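Local coordinates for protein membrane-bound protease PH1510 (PDB 3BPP) that is a membrane-bound serine protease that cleaves preferentially near hydrophobic or aromatic residues and degrades casein and a stomatin homolog in vitro, at residues Y11-K16 with D28-I33. The protein carries 1 engineered substitution. Sequence-based numbering, arbitrary orientation.
Sequences YVAQIK and DRYITI
The methyl of A13 sits under the flat of the Y30 ring, a CH-pi contact that shows how the helix of a beta-alpha-beta unit settles on its own strand. In this N-terminal domain, of the ClpP/crotonase clan, residues 11-16 run nearly antiparallel (174°) to residues 28-33, the two segment axes approaching to 9.4 Å. CB of A13 lies 3.6 Å from the centroid of the Y30 ring and only 13° off its normal. With CG anti to its carbonyl carbon (chi1 -65°), Y30 turns one face of its ring to the strand at A13, and CE1 comes 3.8 Å from the backbone O of Q14. A second hydrophobic neighbour arrives from another direction: CD1 of I15 meets the ring edge near its plane, 4.3 Å from CE1. A leucine at Y30 has no flat ring to offer, and the A13 methyl and the end of I15 would probably be left less closely packed against the helix. L208, from a loop, also touches Y30, while I44 and L46 of the next strand, 41-47, pack on I15. At the other end the Y11 ring meets I33 obliquely, its CE1 4.2 Å from CG2 of I33.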
loop_
_atom_site.group_PDB
_atom_site.type_symbol
_atom_site.label_atom_id
_atom_site.label_comp_id
_atom_site.label_asym_id
_atom_site.label_seq_id
_atom_site.Cartn_x
_atom_site.Cartn_y
_atom_site.Cartn_z
ATOM N N TYR A 11 11.968 5.023 5.937
ATOM C CA TYR A 11 12.335 4.196 4.799
ATOM C C TYR A 11 11.435 2.961 4.715
ATOM O O TYR A 11 10.886 2.525 5.711
ATOM C CB TYR A 11 13.812 3.828 4.840
ATOM C CG TYR A 11 14.716 4.950 4.359
ATOM C CD1 TYR A 11 15.244 4.934 3.076
ATOM C CD2 TYR A 11 15.022 6.032 5.185
ATOM C CE1 TYR A 11 16.065 5.952 2.629
ATOM C CE2 TYR A 11 15.839 7.065 4.747
ATOM C CZ TYR A 11 16.361 7.015 3.471
ATOM O OH TYR A 11 17.181 8.028 3.023
ATOM N N VAL A 12 11.242 2.435 3.512
ATOM C CA VAL A 12 10.481 1.222 3.366
ATOM C C VAL A 12 11.242 0.328 2.436
ATOM O O VAL A 12 11.765 0.792 1.428
ATOM C CB VAL A 12 9.009 1.443 2.830
ATOM C CG1 VAL A 12 8.374 0.124 2.548
ATOM C CG2 VAL A 12 8.151 2.261 3.809
ATOM N N ALA A 13 11.303 -0.954 2.799
ATOM C CA ALA A 13 11.998 -1.977 2.031
ATOM C C ALA A 13 11.234 -3.298 2.155
ATOM O O ALA A 13 10.442 -3.484 3.096
ATOM C CB ALA A 13 13.459 -2.116 2.535
ATOM N N GLN A 14 11.442 -4.202 1.207
ATOM C CA GLN A 14 10.807 -5.527 1.267
ATOM C C GLN A 14 11.828 -6.615 1.537
ATOM O O GLN A 14 12.955 -6.532 1.063
ATOM C CB GLN A 14 10.062 -5.877 -0.020
ATOM C CG GLN A 14 9.036 -4.835 -0.489
ATOM C CD GLN A 14 9.522 -3.981 -1.665
ATOM O OE1 GLN A 14 9.742 -4.490 -2.765
ATOM N NE2 GLN A 14 9.669 -2.674 -1.433
ATOM N N ILE A 15 11.429 -7.632 2.298
ATOM C CA ILE A 15 12.222 -8.865 2.451
ATOM C C ILE A 15 11.273 -10.043 2.226
ATOM O O ILE A 15 10.261 -10.159 2.884
ATOM C CB ILE A 15 12.913 -8.959 3.851
ATOM C CG1 ILE A 15 13.885 -7.796 4.069
ATOM C CG2 ILE A 15 13.566 -10.347 4.044
ATOM C CD1 ILE A 15 15.320 -8.125 3.820
ATOM N N LYS A 16 11.562 -10.871 1.246
ATOM C CA LYS A 16 10.654 -11.949 0.888
ATOM C C LYS A 16 11.457 -13.214 0.754
ATOM O O LYS A 16 12.662 -13.144 0.505
ATOM C CB LYS A 16 9.941 -11.657 -0.439
ATOM C CG LYS A 16 8.741 -10.756 -0.332
ATOM C CD LYS A 16 8.235 -10.317 -1.728
ATOM C CE LYS A 16 7.045 -9.345 -1.631
ATOM N NZ LYS A 16 7.377 -8.102 -0.861
ATOM N N ASP A 28 20.836 -5.711 6.582
ATOM C CA ASP A 28 21.947 -4.845 6.970
ATOM C C ASP A 28 22.047 -3.639 6.026
ATOM O O ASP A 28 22.146 -2.494 6.477
ATOM C CB ASP A 28 23.262 -5.645 6.962
ATOM C CG ASP A 28 24.457 -4.812 7.373
ATOM O OD1 ASP A 28 24.314 -3.976 8.286
ATOM O OD2 ASP A 28 25.539 -4.999 6.789
ATOM N N ARG A 29 22.013 -3.906 4.718
ATOM C CA ARG A 29 22.096 -2.849 3.703
ATOM C C ARG A 29 21.017 -1.805 3.942
ATOM O O ARG A 29 21.326 -0.614 4.082
ATOM C CB ARG A 29 21.995 -3.447 2.295
ATOM C CG ARG A 29 21.810 -2.432 1.157
ATOM C CD ARG A 29 22.084 -3.085 -0.200
ATOM N NE ARG A 29 20.941 -3.794 -0.787
ATOM C CZ ARG A 29 20.892 -5.108 -1.035
ATOM N NH1 ARG A 29 19.803 -5.637 -1.586
ATOM N NH2 ARG A 29 21.921 -5.897 -0.749
ATOM N N TYR A 30 19.761 -2.257 4.040
ATOM C CA TYR A 30 18.615 -1.357 4.208
ATOM C C TYR A 30 18.656 -0.578 5.468
ATOM O O TYR A 30 18.321 0.617 5.455
ATOM C CB TYR A 30 17.275 -2.115 4.168
ATOM C CG TYR A 30 16.974 -2.739 2.845
ATOM C CD1 TYR A 30 16.458 -4.029 2.764
ATOM C CD2 TYR A 30 17.225 -2.042 1.656
ATOM C CE1 TYR A 30 16.188 -4.599 1.533
ATOM C CE2 TYR A 30 16.946 -2.600 0.431
ATOM C CZ TYR A 30 16.442 -3.874 0.373
ATOM O OH TYR A 30 16.163 -4.413 -0.845
ATOM N N ILE A 31 19.007 -1.246 6.575
ATOM C CA ILE A 31 19.002 -0.580 7.895
ATOM C C ILE A 31 20.104 0.484 7.948
ATOM O O ILE A 31 19.906 1.549 8.542
ATOM C CB ILE A 31 19.089 -1.574 9.111
ATOM C CG1 ILE A 31 17.899 -2.544 9.109
ATOM C CG2 ILE A 31 19.042 -0.811 10.434
ATOM C CD1 ILE A 31 18.051 -3.824 9.956
ATOM N N THR A 32 21.238 0.197 7.306
ATOM C CA THR A 32 22.358 1.149 7.186
ATOM C C THR A 32 21.988 2.437 6.421
ATOM O O THR A 32 22.203 3.534 6.944
ATOM C CB THR A 32 23.588 0.508 6.508
ATOM O OG1 THR A 32 23.991 -0.651 7.240
ATOM C CG2 THR A 32 24.750 1.485 6.480
ATOM N N ILE A 33 21.445 2.306 5.199
ATOM C CA ILE A 33 21.007 3.474 4.395
ATOM C C ILE A 33 20.157 4.425 5.221
ATOM O O ILE A 33 20.387 5.643 5.233
ATOM C CB ILE A 33 20.279 3.045 3.094
ATOM C CG1 ILE A 33 21.162 2.112 2.280
ATOM C CG2 ILE A 33 19.917 4.248 2.230
ATOM C CD1 ILE A 33 20.421 1.248 1.235
#